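Local coordinates for protein aldehyde dehydrogenase (Burkholderia cenocepacia, PDB 4O6R) that probably oxidises aldehydes to carboxylic acids with NAD(P)+ as a member of the aldehyde dehydrogenase family, and binds AMP in its nucleotide pocket, at residues A[101-106]-A[325-330]; A[110-115]-A[159-164]; A[132-137]-A[481-486]; A[308-313]-A[374-379]. All coordinates share one frame; numbering follows the deposited sequence. Where two conformers were deposited one is given.

Interaction 1 of 4, residues A[101-106]-A[325-330]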
loop_
_atom_site.group_PDB
_atom_site.type_symbol
_atom_site.label_atom_id
_atom_site.label_comp_id
_atom_site.label_asym_id
_atom_site.label_seq_id
_atom_site.Cartn_x
_atom_site.Cartn_y
_atom_site.Cartn_z
ATOM N N PRO A 101 38.752 10.885 -0.607
ATOM C CA PRO A 101 39.666 10.249 0.352
ATOM C C PRO A 101 39.368 8.750 0.510
ATOM O O PRO A 101 38.212 8.337 0.596
ATOM C CB PRO A 101 39.377 10.999 1.653
ATOM C CG PRO A 101 38.970 12.381 1.189
ATOM C CD PRO A 101 38.223 12.165 -0.093
ATOM N N ILE A 102 40.410 7.937 0.560
ATOM C CA ILE A 102 40.261 6.492 0.752
ATOM C C ILE A 102 39.428 6.167 1.985
ATOM O O ILE A 102 38.676 5.215 1.996
ATOM C CB ILE A 102 41.655 5.800 0.778
ATOM C CG1 ILE A 102 41.549 4.265 0.816
ATOM C CG2 ILE A 102 42.492 6.310 1.935
ATOM C CD1 ILE A 102 40.881 3.609 -0.388
ATOM N N ARG A 103 39.513 6.985 3.023
ATOM C CA ARG A 103 38.679 6.718 4.171
ATOM C C ARG A 103 37.165 6.816 3.834
ATOM O O ARG A 103 36.375 6.063 4.399
ATOM C CB ARG A 103 39.084 7.600 5.351
ATOM C CG ARG A 103 38.656 9.045 5.238
ATOM C CD ARG A 103 39.073 9.794 6.479
ATOM N NE ARG A 103 38.169 10.899 6.711
ATOM C CZ ARG A 103 37.995 11.518 7.873
ATOM N NH1 ARG A 103 38.741 11.203 8.938
ATOM N NH2 ARG A 103 37.103 12.512 7.949
ATOM N N ASP A 104 36.802 7.706 2.905
ATOM C CA ASP A 104 35.404 7.916 2.487
ATOM C C ASP A 104 34.954 6.824 1.504
ATOM O O ASP A 104 33.805 6.342 1.560
ATOM C CB ASP A 104 35.202 9.256 1.748
ATOM C CG ASP A 104 35.285 10.482 2.645
ATOM O OD1 ASP A 104 35.173 10.386 3.882
ATOM O OD2 ASP A 104 35.449 11.595 2.053
ATOM N N SER A 105 35.830 6.429 0.586
ATOM C CA SER A 105 35.446 5.368 -0.326
ATOM C C SER A 105 35.292 4.052 0.439
ATOM O O SER A 105 34.419 3.285 0.123
ATOM C CB SER A 105 36.374 5.246 -1.525
ATOM O OG SER A 105 37.685 5.041 -1.107
ATOM N N ARG A 106 36.107 3.821 1.465
ATOM C CA ARG A 106 35.942 2.648 2.325
ATOM C C ARG A 106 34.677 2.706 3.208
ATOM O O ARG A 106 33.961 1.716 3.305
ATOM C CB ARG A 106 37.159 2.453 3.240
ATOM C CG ARG A 106 38.431 1.990 2.572
ATOM C CD ARG A 106 39.601 2.241 3.512
ATOM N NE ARG A 106 40.831 1.664 3.022
ATOM C CZ ARG A 106 42.030 1.908 3.528
ATOM N NH1 ARG A 106 42.176 2.776 4.518
ATOM N NH2 ARG A 106 43.101 1.311 3.020
ATOM N N ASN A 325 44.909 9.157 6.438
ATOM C CA ASN A 325 44.857 10.329 7.306
ATOM C C ASN A 325 44.179 11.514 6.596
ATOM O O ASN A 325 43.846 12.487 7.224
ATOM C CB ASN A 325 46.287 10.713 7.745
ATOM C CG ASN A 325 46.314 11.643 8.951
ATOM O OD1 ASN A 325 45.528 11.495 9.884
ATOM N ND2 ASN A 325 47.239 12.591 8.945
ATOM N N THR A 326 44.018 11.448 5.267
ATOM C CA THR A 326 43.413 12.554 4.509
ATOM C C THR A 326 41.914 12.674 4.777
ATOM O O THR A 326 41.208 11.689 4.719
ATOM C CB THR A 326 43.617 12.394 2.996
ATOM O OG1 THR A 326 45.012 12.522 2.688
ATOM C CG2 THR A 326 42.776 13.426 2.191
ATOM N N GLU A 327 41.455 13.893 5.073
ATOM C CA GLU A 327 40.042 14.170 5.342
ATOM C C GLU A 327 39.323 14.811 4.163
ATOM O O GLU A 327 38.118 14.668 4.041
ATOM C CB GLU A 327 39.890 15.088 6.542
ATOM C CG GLU A 327 40.331 14.477 7.864
ATOM C CD GLU A 327 40.238 15.456 9.026
ATOM O OE1 GLU A 327 40.687 16.633 8.888
ATOM O OE2 GLU A 327 39.704 15.041 10.089
ATOM N N MET A 328 40.058 15.542 3.328
ATOM C CA MET A 328 39.504 16.142 2.126
ATOM C C MET A 328 40.488 15.997 0.967
ATOM O O MET A 328 41.644 16.319 1.083
ATOM C CB MET A 328 39.168 17.619 2.334
ATOM C CG MET A 328 38.590 18.271 1.071
ATOM S SD MET A 328 38.057 20.015 1.225
ATOM C CE MET A 328 36.535 19.692 1.975
ATOM N N GLY A 329 39.993 15.493 -0.156
ATOM C CA GLY A 329 40.803 15.347 -1.341
ATOM C C GLY A 329 40.645 16.503 -2.291
ATOM O O GLY A 329 40.092 17.559 -1.945
ATOM N N PRO A 330 41.119 16.312 -3.511
ATOM C CA PRO A 330 40.978 17.340 -4.506
ATOM C C PRO A 330 39.603 17.286 -5.124
ATOM O O PRO A 330 38.893 16.297 -4.939
ATOM C CB PRO A 330 42.028 16.941 -5.547
ATOM C CG PRO A 330 42.048 15.460 -5.472
ATOM C CD PRO A 330 41.808 15.123 -4.036
HETATM O O HOH W 1 41.454 9.195 3.609
HETATM O O HOH W 2 38.736 12.884 11.195
HETATM O O HOH W 3 36.712 12.505 4.912
#

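Interaction 2 of 4, residues A[110-115]-A[159-164]. With NO3 (nitrate ion), chain F.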
loop_
_atom_site.group_PDB
_atom_site.type_symbol
_atom_site.label_atom_id
_atom_site.label_comp_id
_atom_site.label_asym_id
_atom_site.label_seq_id
_atom_site.Cartn_x
_atom_site.Cartn_y
_atom_site.Cartn_z
ATOM N N VAL A 110 31.680 2.499 -0.908
ATOM C CA VAL A 110 31.445 1.082 -1.112
ATOM C C VAL A 110 30.227 0.545 -0.293
ATOM O O VAL A 110 29.336 -0.041 -0.873
ATOM C CB VAL A 110 32.725 0.238 -0.868
ATOM C CG1 VAL A 110 32.416 -1.237 -0.933
ATOM C CG2 VAL A 110 33.798 0.594 -1.885
ATOM N N PRO A 111 30.171 0.787 1.028
ATOM C CA PRO A 111 29.038 0.309 1.827
ATOM C C PRO A 111 27.672 0.810 1.334
ATOM O O PRO A 111 26.725 0.042 1.323
ATOM C CB PRO A 111 29.326 0.881 3.226
ATOM C CG PRO A 111 30.803 1.024 3.268
ATOM C CD PRO A 111 31.195 1.436 1.871
ATOM N N ARG A 112 27.579 2.065 0.910
ATOM C CA ARG A 112 26.285 2.603 0.461
ATOM C C ARG A 112 25.854 1.919 -0.819
ATOM O O ARG A 112 24.680 1.644 -1.018
ATOM C CB ARG A 112 26.333 4.118 0.260
ATOM C CG ARG A 112 26.188 4.970 1.534
ATOM C CD ARG A 112 26.779 6.343 1.264
ATOM N NE ARG A 112 26.160 7.445 1.963
ATOM C CZ ARG A 112 26.339 8.738 1.677
ATOM N NH1 ARG A 112 27.120 9.129 0.674
ATOM N NH2 ARG A 112 25.733 9.660 2.416
ATOM N N THR A 113 26.822 1.636 -1.694
ATOM C CA THR A 113 26.559 0.944 -2.950
ATOM C C THR A 113 26.082 -0.464 -2.680
ATOM O O THR A 113 25.061 -0.867 -3.195
ATOM C CB THR A 113 27.822 0.924 -3.848
ATOM O OG1 THR A 113 28.292 2.261 -4.023
ATOM C CG2 THR A 113 27.525 0.345 -5.191
ATOM N N ALA A 114 26.803 -1.204 -1.844
ATOM C CA ALA A 114 26.365 -2.545 -1.452
ATOM C C ALA A 114 24.953 -2.549 -0.813
ATOM O O ALA A 114 24.103 -3.370 -1.155
ATOM C CB ALA A 114 27.388 -3.182 -0.533
ATOM N N ALA A 115 24.726 -1.633 0.106
ATOM C CA ALA A 115 23.458 -1.539 0.819
ATOM C C ALA A 115 22.299 -1.291 -0.126
ATOM O O ALA A 115 21.224 -1.863 0.038
ATOM C CB ALA A 115 23.514 -0.431 1.858
ATOM N N PRO A 159 30.279 8.175 -8.490
ATOM C CA PRO A 159 30.033 7.233 -9.575
ATOM C C PRO A 159 29.737 5.822 -9.113
ATOM O O PRO A 159 28.846 5.183 -9.679
ATOM C CB PRO A 159 31.302 7.285 -10.425
ATOM C CG PRO A 159 32.304 8.043 -9.641
ATOM C CD PRO A 159 31.590 8.836 -8.592
ATOM N N LEU A 160 30.458 5.336 -8.118
ATOM C CA LEU A 160 30.200 3.978 -7.636
ATOM C C LEU A 160 28.803 3.900 -7.031
ATOM O O LEU A 160 28.002 3.037 -7.388
ATOM C CB LEU A 160 31.250 3.560 -6.610
ATOM C CG LEU A 160 31.138 2.166 -6.000
ATOM C CD1 LEU A 160 31.170 1.101 -7.089
ATOM C CD2 LEU A 160 32.247 1.940 -4.987
ATOM N N MET A 161 28.477 4.829 -6.147
ATOM C CA MET A 161 27.169 4.804 -5.483
ATOM C C MET A 161 26.029 4.913 -6.496
ATOM O O MET A 161 25.000 4.252 -6.348
ATOM C CB MET A 161 27.085 5.920 -4.452
ATOM C CG MET A 161 26.257 5.606 -3.224
ATOM S SD MET A 161 26.478 6.951 -2.029
ATOM C CE MET A 161 25.806 8.327 -3.002
ATOM N N PHE A 162 26.222 5.732 -7.523
ATOM C CA PHE A 162 25.186 5.907 -8.544
ATOM C C PHE A 162 24.886 4.645 -9.314
ATOM O O PHE A 162 23.758 4.498 -9.784
ATOM C CB PHE A 162 25.533 7.020 -9.543
ATOM C CG PHE A 162 25.428 8.403 -8.974
ATOM C CD1 PHE A 162 24.492 8.711 -8.030
ATOM C CD2 PHE A 162 26.264 9.394 -9.425
ATOM C CE1 PHE A 162 24.415 9.986 -7.504
ATOM C CE2 PHE A 162 26.174 10.660 -8.934
ATOM C CZ PHE A 162 25.249 10.970 -7.977
ATOM N N THR A 163 25.856 3.733 -9.460
ATOM C CA THR A 163 25.547 2.440 -10.100
ATOM C C THR A 163 24.397 1.755 -9.396
ATOM O O THR A 163 23.492 1.211 -10.043
ATOM C CB THR A 163 26.742 1.448 -10.189
ATOM O OG1 THR A 163 27.156 0.992 -8.895
ATOM C CG2 THR A 163 27.923 2.090 -10.906
ATOM N N SER A 164 24.436 1.773 -8.071
ATOM C CA SER A 164 23.405 1.143 -7.259
ATOM C C SER A 164 22.110 1.948 -7.250
ATOM O O SER A 164 21.027 1.376 -7.383
ATOM C CB SER A 164 23.901 0.898 -5.842
ATOM O OG SER A 164 24.030 2.109 -5.095
HETATM N N NO3 F . 25.843 12.334 -0.076
HETATM O O1 NO3 F . 25.068 11.534 -0.609
HETATM O O2 NO3 F . 26.693 11.947 0.945
HETATM O O3 NO3 F . 25.905 13.658 -0.497
#

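Interaction 3 of 4, residues A[132-137]-A[481-486]. With NO3 (nitrate ion), chain I.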
loop_
_atom_site.group_PDB
_atom_site.type_symbol
_atom_site.label_atom_id
_atom_site.label_comp_id
_atom_site.label_asym_id
_atom_site.label_seq_id
_atom_site.Cartn_x
_atom_site.Cartn_y
_atom_site.Cartn_z
ATOM N N ILE A 132 -8.887 -4.139 -8.437
ATOM C CA ILE A 132 -9.673 -2.936 -8.301
ATOM C C ILE A 132 -11.133 -3.313 -8.132
ATOM O O ILE A 132 -11.658 -4.095 -8.920
ATOM C CB ILE A 132 -9.569 -2.070 -9.589
ATOM C CG1 ILE A 132 -8.125 -1.839 -10.018
ATOM C CG2 ILE A 132 -10.319 -0.769 -9.417
ATOM C CD1 ILE A 132 -7.237 -1.160 -8.978
ATOM N N PRO A 133 -11.832 -2.709 -7.150
ATOM C CA PRO A 133 -13.227 -3.051 -7.012
ATOM C C PRO A 133 -14.030 -2.356 -8.094
ATOM O O PRO A 133 -14.102 -1.123 -8.117
ATOM C CB PRO A 133 -13.580 -2.517 -5.624
ATOM C CG PRO A 133 -12.597 -1.410 -5.379
ATOM C CD PRO A 133 -11.359 -1.794 -6.099
ATOM N N VAL A 134 -14.611 -3.121 -8.988
ATOM C CA VAL A 134 -15.341 -2.538 -10.128
ATOM C C VAL A 134 -16.739 -3.112 -10.250
ATOM O O VAL A 134 -17.262 -3.682 -9.303
ATOM C CB VAL A 134 -14.534 -2.725 -11.431
ATOM C CG1 VAL A 134 -13.209 -1.958 -11.357
ATOM C CG2 VAL A 134 -14.334 -4.200 -11.724
ATOM N N ASP A 135 -17.391 -2.913 -11.386
ATOM C CA ASP A 135 -18.757 -3.406 -11.542
ATOM C C ASP A 135 -18.892 -4.885 -11.248
ATOM O O ASP A 135 -17.954 -5.674 -11.440
ATOM C CB ASP A 135 -19.295 -3.117 -12.943
ATOM C CG ASP A 135 -19.499 -1.632 -13.204
ATOM O OD1 ASP A 135 -19.388 -0.814 -12.258
ATOM O OD2 ASP A 135 -19.813 -1.274 -14.351
ATOM N N THR A 136 -20.068 -5.259 -10.778
ATOM C CA THR A 136 -20.398 -6.680 -10.544
ATOM C C THR A 136 -20.157 -7.549 -11.776
ATOM O O THR A 136 -20.524 -7.187 -12.896
ATOM C CB THR A 136 -21.849 -6.821 -10.050
ATOM O OG1 THR A 136 -22.038 -5.941 -8.923
ATOM C CG2 THR A 136 -22.147 -8.254 -9.594
ATOM N N GLY A 137 -19.439 -8.653 -11.569
ATOM C CA GLY A 137 -19.220 -9.614 -12.629
ATOM C C GLY A 137 -17.950 -9.394 -13.425
ATOM O O GLY A 137 -17.644 -10.180 -14.344
ATOM N N SER A 481 -3.454 -2.789 -16.851
ATOM C CA SER A 481 -4.769 -3.084 -16.307
ATOM C C SER A 481 -5.471 -4.128 -17.186
ATOM O O SER A 481 -5.564 -3.939 -18.401
ATOM C CB SER A 481 -5.599 -1.805 -16.262
ATOM O OG SER A 481 -6.916 -2.057 -15.837
ATOM N N VAL A 482 -5.896 -5.227 -16.594
ATOM C CA VAL A 482 -6.551 -6.308 -17.335
ATOM C C VAL A 482 -7.948 -6.477 -16.744
ATOM O O VAL A 482 -8.115 -6.574 -15.515
ATOM C CB VAL A 482 -5.796 -7.647 -17.245
ATOM C CG1 VAL A 482 -6.569 -8.741 -17.975
ATOM C CG2 VAL A 482 -4.384 -7.537 -17.842
ATOM N N TRP A 483 -8.933 -6.507 -17.618
ATOM C CA TRP A 483 -10.343 -6.676 -17.228
ATOM C C TRP A 483 -10.846 -7.994 -17.753
ATOM O O TRP A 483 -10.719 -8.257 -18.970
ATOM C CB TRP A 483 -11.237 -5.611 -17.853
ATOM C CG TRP A 483 -11.087 -4.232 -17.327
ATOM C CD1 TRP A 483 -10.049 -3.377 -17.558
ATOM C CD2 TRP A 483 -12.032 -3.510 -16.529
ATOM N NE1 TRP A 483 -10.287 -2.167 -16.949
ATOM C CE2 TRP A 483 -11.479 -2.228 -16.281
ATOM C CE3 TRP A 483 -13.265 -3.838 -15.961
ATOM C CZ2 TRP A 483 -12.133 -1.253 -15.523
ATOM C CZ3 TRP A 483 -13.933 -2.862 -15.196
ATOM C CH2 TRP A 483 -13.339 -1.575 -14.978
ATOM N N VAL A 484 -11.423 -8.806 -16.871
ATOM C CA VAL A 484 -12.160 -10.008 -17.313
ATOM C C VAL A 484 -13.661 -9.853 -17.069
ATOM O O VAL A 484 -14.105 -9.753 -15.929
ATOM C CB VAL A 484 -11.721 -11.267 -16.586
ATOM C CG1 VAL A 484 -12.378 -12.496 -17.217
ATOM C CG2 VAL A 484 -10.189 -11.391 -16.610
ATOM N N ASN A 485 -14.433 -9.904 -18.145
ATOM C CA ASN A 485 -15.874 -9.953 -18.008
ATOM C C ASN A 485 -16.328 -11.377 -17.702
ATOM O O ASN A 485 -16.533 -12.162 -18.614
ATOM C CB ASN A 485 -16.539 -9.468 -19.279
ATOM C CG ASN A 485 -18.042 -9.398 -19.133
ATOM O OD1 ASN A 485 -18.578 -9.730 -18.083
ATOM N ND2 ASN A 485 -18.724 -8.986 -20.197
ATOM N N VAL A 486 -16.492 -11.688 -16.425
ATOM C CA VAL A 486 -16.824 -13.045 -15.971
ATOM C C VAL A 486 -18.336 -13.227 -16.046
ATOM O O VAL A 486 -18.826 -14.181 -16.655
ATOM C CB VAL A 486 -16.345 -13.282 -14.535
ATOM C CG1 VAL A 486 -16.787 -14.646 -14.027
ATOM C CG2 VAL A 486 -14.825 -13.103 -14.424
HETATM N N NO3 I . -16.844 -1.555 -14.865
HETATM O O1 NO3 I . -16.961 -2.749 -15.131
HETATM O O2 NO3 I . -16.815 -1.178 -13.530
HETATM O O3 NO3 I . -16.759 -0.590 -15.885
#

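Interaction 4 of 4, residues A[308-313]-A[374-379]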
loop_
_atom_site.group_PDB
_atom_site.type_symbol
_atom_site.label_atom_id
_atom_site.label_comp_id
_atom_site.label_asym_id
_atom_site.label_seq_id
_atom_site.Cartn_x
_atom_site.Cartn_y
_atom_site.Cartn_z
ATOM N N ARG A 308 33.732 28.730 15.847
ATOM C CA ARG A 308 34.056 27.322 15.975
ATOM C C ARG A 308 34.095 26.602 14.605
ATOM O O ARG A 308 34.967 25.797 14.348
ATOM C CB ARG A 308 33.058 26.643 16.922
ATOM C CG ARG A 308 33.270 27.100 18.364
ATOM C CD ARG A 308 32.052 26.851 19.208
ATOM N NE ARG A 308 31.872 25.421 19.442
ATOM C CZ ARG A 308 30.884 24.893 20.156
ATOM N NH1 ARG A 308 29.923 25.649 20.662
ATOM N NH2 ARG A 308 30.824 23.594 20.302
ATOM N N PHE A 309 33.143 26.920 13.752
ATOM C CA PHE A 309 33.024 26.311 12.425
ATOM C C PHE A 309 34.196 26.654 11.506
ATOM O O PHE A 309 34.730 25.765 10.814
ATOM C CB PHE A 309 31.705 26.755 11.795
ATOM C CG PHE A 309 31.435 26.185 10.430
ATOM C CD1 PHE A 309 31.353 24.831 10.230
ATOM C CD2 PHE A 309 31.213 27.019 9.374
ATOM C CE1 PHE A 309 31.098 24.303 8.972
ATOM C CE2 PHE A 309 30.926 26.514 8.111
ATOM C CZ PHE A 309 30.885 25.166 7.904
ATOM N N VAL A 310 34.604 27.928 11.517
ATOM C CA VAL A 310 35.773 28.368 10.750
ATOM C C VAL A 310 37.033 27.654 11.264
ATOM O O VAL A 310 37.826 27.145 10.486
ATOM C CB VAL A 310 35.936 29.904 10.786
ATOM C CG1 VAL A 310 37.252 30.320 10.183
ATOM C CG2 VAL A 310 34.822 30.579 10.006
ATOM N N ALA A 311 37.177 27.545 12.578
ATOM C CA ALA A 311 38.331 26.835 13.142
ATOM C C ALA A 311 38.368 25.397 12.692
ATOM O O ALA A 311 39.399 24.939 12.237
ATOM C CB ALA A 311 38.369 26.931 14.660
ATOM N N LEU A 312 37.232 24.701 12.769
ATOM C CA LEU A 312 37.171 23.299 12.328
ATOM C C LEU A 312 37.534 23.157 10.840
ATOM O O LEU A 312 38.323 22.300 10.458
ATOM C CB LEU A 312 35.772 22.733 12.573
ATOM C CG LEU A 312 35.499 21.312 12.098
ATOM C CD1 LEU A 312 36.516 20.365 12.701
ATOM C CD2 LEU A 312 34.084 20.948 12.480
ATOM N N ALA A 313 36.944 24.008 10.024
ATOM C CA ALA A 313 37.154 23.982 8.573
ATOM C C ALA A 313 38.623 24.201 8.215
ATOM O O ALA A 313 39.168 23.487 7.353
ATOM C CB ALA A 313 36.290 25.020 7.890
ATOM N N PRO A 374 38.868 24.284 2.133
ATOM C CA PRO A 374 37.491 24.536 2.562
ATOM C C PRO A 374 37.271 26.029 2.665
ATOM O O PRO A 374 38.084 26.732 3.271
ATOM C CB PRO A 374 37.412 23.871 3.940
ATOM C CG PRO A 374 38.463 22.816 3.914
ATOM C CD PRO A 374 39.570 23.340 3.024
ATOM N N THR A 375 36.216 26.505 2.027
ATOM C CA THR A 375 35.986 27.928 1.838
ATOM C C THR A 375 34.623 28.312 2.449
ATOM O O THR A 375 33.618 27.639 2.215
ATOM C CB THR A 375 36.052 28.264 0.350
ATOM O OG1 THR A 375 37.351 27.930 -0.163
ATOM C CG2 THR A 375 35.811 29.709 0.111
ATOM N N ILE A 376 34.642 29.352 3.276
ATOM C CA ILE A 376 33.476 29.886 3.961
ATOM C C ILE A 376 33.364 31.374 3.647
ATOM O O ILE A 376 34.291 32.133 3.936
ATOM C CB ILE A 376 33.611 29.686 5.493
ATOM C CG1 ILE A 376 33.692 28.210 5.839
ATOM C CG2 ILE A 376 32.433 30.312 6.252
ATOM C CD1 ILE A 376 34.069 27.976 7.290
ATOM N N VAL A 377 32.227 31.786 3.082
ATOM C CA VAL A 377 32.013 33.163 2.679
ATOM C C VAL A 377 30.739 33.672 3.307
ATOM O O VAL A 377 29.683 33.071 3.116
ATOM C CB VAL A 377 31.838 33.305 1.151
ATOM C CG1 VAL A 377 31.490 34.726 0.786
ATOM C CG2 VAL A 377 33.089 32.867 0.433
ATOM N N GLU A 378 30.827 34.781 4.031
ATOM C CA GLU A 378 29.636 35.424 4.517
ATOM C C GLU A 378 29.127 36.390 3.457
ATOM O O GLU A 378 29.845 37.322 3.086
ATOM C CB GLU A 378 29.880 36.099 5.853
ATOM C CG GLU A 378 28.591 36.618 6.461
ATOM C CD GLU A 378 28.530 36.540 7.995
ATOM O OE1 GLU A 378 29.543 36.318 8.704
ATOM O OE2 GLU A 378 27.422 36.730 8.482
ATOM N N ALA A 379 27.905 36.164 2.961
ATOM C CA ALA A 379 27.372 36.967 1.842
ATOM C C ALA A 379 26.699 38.235 2.318
ATOM O O ALA A 379 26.108 38.269 3.392
ATOM C CB ALA A 379 26.390 36.177 1.014
#

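Interaction 1 of 4, residues A[101-106]-A[325-330]
Pro101 and Arg103 meet the loop 325-330 by van der Waals contact and through water, with no direct hydrogen bond between the two segments. The ring of Pro101 lies against the loop backbone, its CG 3.5 Å from Gly329 N and its CB 3.6 Å from Thr326 O. A chi1 of 75° puts Arg103 CG between its backbone N and carbonyl carbon, and the chain runs extended to NE past the same carbonyl, with Arg103 CD 3.4 Å from Thr326 O. Further out, Glu327 CG sits 3.6 Å above one face of the Arg103 guanidinium, toward its rim.

Pro101 occupies the N-cap of helix 102-123, and the loop between helices 302-315 and 334-349 packs on that helix's first turn.

Three waters make the polar links. Water 1 accepts from Arg103 N and donates to Thr326 O at 2.7 Å; water 3 accepts from Arg103 NE and donates to Asp104 OD1 and Glu327 O. Water 2, in the guanidinium plane, joins Arg103 NH1 to Glu327 OE2. Glu327 OE2 itself lies well off that plane, 4.1 Å from Arg103 NH1, a charge attraction only. His493 O and Arg496 of the second subunit bind Arg103 NH2 and Glu327 OE2. Within the chain, Arg317 N bonds to Glu327 OE1.

Interaction 2 of 4, residues A[110-115]-A[159-164]
Thr113 fits as a knob into a hole formed by Leu160, Met161, Thr163 and Ser164, the central feature of a nearly parallel helix pair. The local axes of helices 110-115 and 159-164 differ in direction by 8° and approach to 8.1 Å, a close spacing consistent with the small Thr113 and Ser164 at the interface.

The packing at the knob is tight. Thr113 OG1 reaches Met161 CA at 3.1 Å and faces Leu160 CG, whereas Thr113 CG2, anti to the backbone N (OG1 takes chi1 -54°), turns toward Ser164 CB at 3.7 Å. One turn earlier, Val110 CG2 meets Leu160 CD2 at 3.7 Å. Ile83 touches both Val110 and Thr113, and Ile192 of helix 187-199 lies against Leu160 and Thr163.

The buried hydroxyls are satisfied along their own helices: Thr113 OG1 is bonded to Asp109 O, Thr163 OG1 donates to Leu160 O, and Ser164 OG donates to a lone pair of Met161 O at 2.7 Å. The Thr163 side chain is about 6 Å from that of the AMP-binding Val154 but about 12 Å from the AMP itself, near the nucleotide site without touching it.

On the Arg112 side, a nitrate ion, probably from the crystallisation liquor and also bonded to Lys448 NZ, meets the guanidinium edge in plane: Arg112 NH1 and NH2 both donate to its oxygen O2, each at 2.9 Å.

Interaction 3 of 4, residues A[132-137]-A[481-486]
Val134 packs against the six-membered ring of Trp483, and Gly137 bonds to the backbone of Val486; these are the two close points of segments otherwise loosely joined. Val134 CG1 lies 3.6 Å from Trp483 CH2, and Val134 CG2 is 3.7 Å from Trp483 CZ3, so both methyls bear on the far end of the indole. A chi1 of -71° sets Trp483 CG opposite its own carbonyl carbon, and the ring reaches across to the loop although Val134 CA and Trp483 CA are 9.6 Å apart. The indole also meets Trp443 of the second subunit.

The backbones converge toward the end of the strand. Val486 N donates to Gly137 O over 2.8 Å, bent at the hydrogen (133°) but nearly along the C=O axis at the acceptor (169°). The backbone setting of Gly137 calls for glycine.

Between these points Asp135 approaches a nitrate ion whose position is doubtful because the modelled atoms are too close. Asp135 OD2 makes a salt bridge to Arg449 of the second subunit, and Thr136 is exposed, its hydroxyl bonded to Ala66 O of the third.

Residues 481-484 pair in parallel with a strand of the second subunit, the sheet running on across the interface as in the oligomerisation domain of aldehyde dehydrogenases. The chemistry implies a join of one apolar patch and one backbone bond, with charged and hydroxyl groups of the loop turned to other subunits.

Interaction 4 of 4, residues A[308-313]-A[374-379]
Ile376 sends its CD1 methyl into a pocket on helix 308-313 lined by Phe309, Val310 and Ala313. That one atom touches all three: Ile376 CD1 is 3.6 Å from Phe309 CE2, 3.7 Å from Ala313 CB and 3.8 Å from Val310 CG2. Since Ala313 lies one turn beyond Phe309, the methyl meets residues from successive turns. It comes to the Phe309 ring at a slant, nearest the CD2-CE2 side.

Pro374 makes the second contact, its CG 3.6 Å from Ala313 O and its CB 4.3 Å from Ala313 CB. No hydrogen bond links the segments.

Side-chain torsions put the groups in place. With chi2 at 170°, the Ile376 chain is extended from CB to CD1, carrying the methyl out from the strand. Phe309 has CG opposite its backbone N (chi1 -179°), which brings the ring near the strand even though its CB does not point there. Helix and strand run nearly antiparallel, their local directions 154° apart and their axes 9.5 Å at closest approach.

Outward from this shell, Val396 of strand 395-401 touches Phe309 and Ile376, and Leu355 of strand 353-356 touches Val310 and Ile376. Helix 302-315 thus lies on one face of a seven-stranded sheet, probably that of the catalytic domain as in other aldehyde dehydrogenases, over strand 375-378 and its neighbours 353-356 and 395-401, while Ala277 and Phe282 place helix 270-282 alongside.

From the N terminus, helix 102-123 opens interaction 1 with its first turn and interaction 2 with its middle; a probable hydrogen bond from Val110 N to Ser105 O links them. Interaction 3 opens at 132-137 before interaction 2 closes at 159-164, so these cross, and interaction 2 closes wholly within the span of interaction 1. Interaction 4 opens at 308-313, interaction 1 closes at 325-330 and interaction 4 at 374-379, another crossing, where Met328 SD packs on Pro374 CG. Interaction 3 closes last, at 481-486, spanning interaction 4 and crossing interaction 1. Interaction 1 joins helix to loop, 2 two helices, 4 helix to sheet strand; interaction 3 lies in the subunit-joining arm.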